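Local coordinates for neurotoxin (Clostridium botulinum, PDB 2QN0), which is the light-chain zinc protease of botulinum neurotoxin type C1 and probably cleaves SNARE proteins, with a dual substrate specificity, at residues V392-I395 against N400-K403; T308-N311 against F315-Y318. All coordinates share one frame; numbering follows the deposited sequence.

Interaction 1 (V392-I395 against N400-K403)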
# COMPACT_ATOMS: atom_id res chain seq x y z
N VAL A 392 11.59 -19.22 -11.69
CA VAL A 392 10.40 -19.43 -10.87
C VAL A 392 9.39 -18.31 -11.07
O VAL A 392 8.19 -18.56 -11.24
CB VAL A 392 10.78 -19.48 -9.37
CG1 VAL A 392 9.52 -19.53 -8.52
CG2 VAL A 392 11.65 -20.69 -9.10
N TYR A 393 9.88 -17.08 -11.07
CA TYR A 393 9.03 -15.90 -11.20
C TYR A 393 9.77 -14.81 -11.96
O TYR A 393 10.87 -14.42 -11.56
CB TYR A 393 8.68 -15.41 -9.80
CG TYR A 393 7.65 -14.30 -9.73
CD1 TYR A 393 6.29 -14.59 -9.67
CD2 TYR A 393 8.04 -12.96 -9.72
CE1 TYR A 393 5.34 -13.57 -9.59
CE2 TYR A 393 7.10 -11.93 -9.65
CZ TYR A 393 5.75 -12.25 -9.58
OH TYR A 393 4.82 -11.24 -9.50
N ASP A 394 9.20 -14.33 -13.06
CA ASP A 394 9.86 -13.25 -13.80
C ASP A 394 8.95 -12.05 -13.98
O ASP A 394 7.74 -12.12 -13.76
CB ASP A 394 10.41 -13.74 -15.15
CG ASP A 394 9.34 -14.23 -16.10
OD1 ASP A 394 8.21 -13.69 -16.11
OD2 ASP A 394 9.64 -15.17 -16.88
N ILE A 395 9.55 -10.93 -14.38
CA ILE A 395 8.82 -9.68 -14.58
C ILE A 395 7.67 -9.74 -15.58
O ILE A 395 6.59 -9.22 -15.31
CB ILE A 395 9.80 -8.55 -15.00
CG1 ILE A 395 10.77 -8.26 -13.86
CG2 ILE A 395 9.03 -7.30 -15.40
CD1 ILE A 395 11.87 -7.29 -14.21
N ASN A 400 3.59 -17.86 -14.34
CA ASN A 400 3.13 -18.53 -15.56
C ASN A 400 4.09 -18.39 -16.74
O ASN A 400 3.75 -17.85 -17.79
CB ASN A 400 1.74 -18.00 -15.92
CG ASN A 400 0.79 -18.07 -14.74
OD1 ASN A 400 0.71 -19.09 -14.06
ND2 ASN A 400 0.07 -16.98 -14.48
N ILE A 401 5.29 -18.92 -16.54
CA ILE A 401 6.38 -18.86 -17.52
C ILE A 401 6.28 -19.91 -18.62
O ILE A 401 6.20 -21.11 -18.35
CB ILE A 401 7.73 -19.01 -16.80
CG1 ILE A 401 7.85 -17.95 -15.69
CG2 ILE A 401 8.88 -18.87 -17.79
CD1 ILE A 401 8.98 -18.20 -14.71
N PRO A 402 6.29 -19.46 -19.89
CA PRO A 402 6.21 -20.34 -21.06
C PRO A 402 7.36 -21.36 -21.12
O PRO A 402 7.14 -22.53 -21.45
CB PRO A 402 6.26 -19.36 -22.23
CG PRO A 402 5.63 -18.13 -21.66
CD PRO A 402 6.27 -18.05 -20.30
N LYS A 403 8.56 -20.90 -20.81
CA LYS A 403 9.75 -21.75 -20.82
C LYS A 403 9.60 -22.92 -19.86
O LYS A 403 10.22 -23.97 -20.05
CB LYS A 403 10.98 -20.93 -20.44
CG LYS A 403 12.28 -21.73 -20.43
CD LYS A 403 13.41 -20.95 -19.78
CE LYS A 403 13.13 -20.69 -18.31
NZ LYS A 403 14.22 -19.92 -17.65

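Interaction 2 (T308-N311 against F315-Y318)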
# COMPACT_ATOMS: atom_id res chain seq x y z
N THR A 308 -0.58 32.14 2.53
CA THR A 308 0.30 33.30 2.69
C THR A 308 1.55 32.94 3.48
O THR A 308 2.53 33.69 3.48
CB THR A 308 -0.41 34.43 3.44
OG1 THR A 308 -0.73 34.00 4.76
CG2 THR A 308 -1.68 34.83 2.72
N THR A 309 1.52 31.80 4.17
CA THR A 309 2.66 31.39 4.97
C THR A 309 2.87 29.88 4.95
O THR A 309 1.94 29.12 4.66
CB THR A 309 2.50 31.87 6.43
OG1 THR A 309 3.66 31.51 7.19
CG2 THR A 309 1.27 31.24 7.06
N ALA A 310 4.09 29.46 5.25
CA ALA A 310 4.42 28.04 5.25
C ALA A 310 5.33 27.67 6.41
O ALA A 310 6.09 28.50 6.91
CB ALA A 310 5.09 27.66 3.93
N ASN A 311 5.25 26.41 6.83
CA ASN A 311 6.06 25.90 7.92
C ASN A 311 6.76 24.62 7.45
O ASN A 311 6.12 23.71 6.95
CB ASN A 311 5.19 25.58 9.14
CG ASN A 311 5.98 24.95 10.27
OD1 ASN A 311 6.90 25.56 10.82
ND2 ASN A 311 5.63 23.72 10.63
N PHE A 315 10.05 27.20 3.36
CA PHE A 315 9.12 26.88 2.29
C PHE A 315 8.32 28.09 1.80
O PHE A 315 7.64 28.01 0.77
CB PHE A 315 8.14 25.78 2.75
CG PHE A 315 8.69 24.39 2.62
CD1 PHE A 315 8.65 23.72 1.40
CD2 PHE A 315 9.25 23.74 3.72
CE1 PHE A 315 9.16 22.43 1.28
CE2 PHE A 315 9.76 22.44 3.61
CZ PHE A 315 9.71 21.79 2.38
N ASN A 316 8.40 29.21 2.51
CA ASN A 316 7.66 30.40 2.10
C ASN A 316 7.91 30.79 0.65
O ASN A 316 6.98 31.13 -0.08
CB ASN A 316 7.97 31.59 3.01
CG ASN A 316 7.28 31.49 4.36
OD1 ASN A 316 6.10 31.16 4.43
ND2 ASN A 316 8.01 31.80 5.42
N LYS A 317 9.17 30.75 0.23
CA LYS A 317 9.51 31.13 -1.14
C LYS A 317 9.02 30.13 -2.18
O LYS A 317 9.09 30.39 -3.38
CB LYS A 317 11.03 31.31 -1.27
CG LYS A 317 11.82 30.02 -1.25
CD LYS A 317 13.32 30.28 -1.34
CE LYS A 317 13.89 30.74 -0.00
NZ LYS A 317 13.82 29.66 1.03
N TYR A 318 8.53 28.98 -1.73
CA TYR A 318 8.05 27.95 -2.64
C TYR A 318 6.54 27.72 -2.58
O TYR A 318 6.05 26.69 -3.03
CB TYR A 318 8.78 26.63 -2.37
CG TYR A 318 10.29 26.76 -2.45
CD1 TYR A 318 10.90 27.14 -3.64
CD2 TYR A 318 11.09 26.55 -1.33
CE1 TYR A 318 12.29 27.31 -3.71
CE2 TYR A 318 12.48 26.71 -1.39
CZ TYR A 318 13.06 27.10 -2.59
OH TYR A 318 14.43 27.28 -2.66

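Interaction 1 (V392-I395 against N400-K403)
Ile401 sets its side chain against the Val392-Tyr393 peptide and the carboxylate of Asp394, across a loop with four residues between the segments, a worked example of how one buried aliphatic residue can pack against the backbone of the chain it returns to. The longer branch does most of the touching. With CG1 beside the backbone N (chi1 -55°) and extended to its methyl (chi2 166°), it carries CD1 to the peptide that joins Val392 to Tyr393. There Ile401 CD1 lies 3.6 Å from Val392 O and 3.9 Å from Tyr393 N. The side chains of Val392 and Tyr393 point away, so from these two residues the methyl meets main chain, while it also lies beside Asp394 OD2.

Asp394 approaches Ile401 from the opposite direction. Its first torsion of 63° places CG between the backbone N and the carbonyl carbon, which swings the carboxylate toward the isoleucine. Asp394 OD2 is the oxygen that touches: it stands 3.5 Å from Ile401 CG1, and the shorter branch, CG2, only borders it. The other oxygen, OD1, accepts a hydrogen bond from the backbone N of Asn397, within the turn between the segments. Lys403 NZ, 6.6 Å from Asp394 OD2, is bound to Asn391 OD1, and any pull between the two charges would act through space. On the far side of the 392-395 backbone, the Tyr393 ring packs on helices 80-97 and 223-238, with its hydroxyl bonded to Asp222.

No hydrogen bond crosses between the segments. The two oxygens of one carboxylate are used differently, Asp394 OD1 hydrogen-bonded to Asn397 N and OD2 laid against the hydrocarbon of Ile401, so the contact between the segments is one of van der Waals packing.

Interaction 2 (T308-N311 against F315-Y318)
The backbone of Thr309-Asn311 runs as a short extended strand, and the chain then turns back into a 3-10 segment at residues 315-317 whose closest approach brings the CA atoms of Ala310 and Asn316 to 5.1 Å. Asn316 makes the polar link. Its CG lies beside the backbone N (chi1 -76°), which directs the amide back to the strand, and Asn316 OD1 accepts a hydrogen bond of 2.8 Å from Ala310 N. The bond is bent, with 134° at the hydrogen, and the donor sits 24° out of the carbonyl plane. Asn316 OD1 is also 3.5 Å from Thr309 CA and 3.7 Å from Thr309 OG1, and the side chain of Thr309 runs alongside that of Asn316, pointing the same way.

Next to this bond the contact turns apolar. Ala310 directs its methyl at the 3-10 segment, where Ala310 CB meets Phe315 CB at 3.8 Å; the phenylalanine thus touches alanine with the root of its side chain. Its ring stacks with that of Phe129, while the side chain of Asn311 starts away from 315-318 and its ND2 hydrogen-bonds Asp128 OD1. Strand 309-311 pairs in parallel with strand 126-128, linked by backbone bonds such as those of Thr309 and Asn311 with Phe127. Within the second segment, Tyr318 N bonds Phe315 O, and Tyr318 occupies the N-cap position right before helix 319-330.

A side-chain carbonyl thus takes up a strand N-H that faces the returning chain, and with the small Ala310-Phe315 contact it ties the edge of a two-stranded sheet to the approach of the next helix.

In the fold
The two contacts share one principle, a short chain reversal bridged by side chains, yet they use different chemistry: interaction 1 rests on van der Waals contact of an isoleucine with backbone and carboxylate atoms, interaction 2 on a side-chain-to-backbone hydrogen bond. They do not touch. Their centres are 50 Å apart and their nearest atoms about 34 Å, on opposite sides of the chain's centre, and interaction 2 closes before interaction 1 opens along the sequence. The zinc ion is held by His229, His233 and Glu269; both histidines belong to helix 223-238, against which Tyr393 of interaction 1 packs. Interaction 2 instead leads into helix 319-330, at the periphery of the protease.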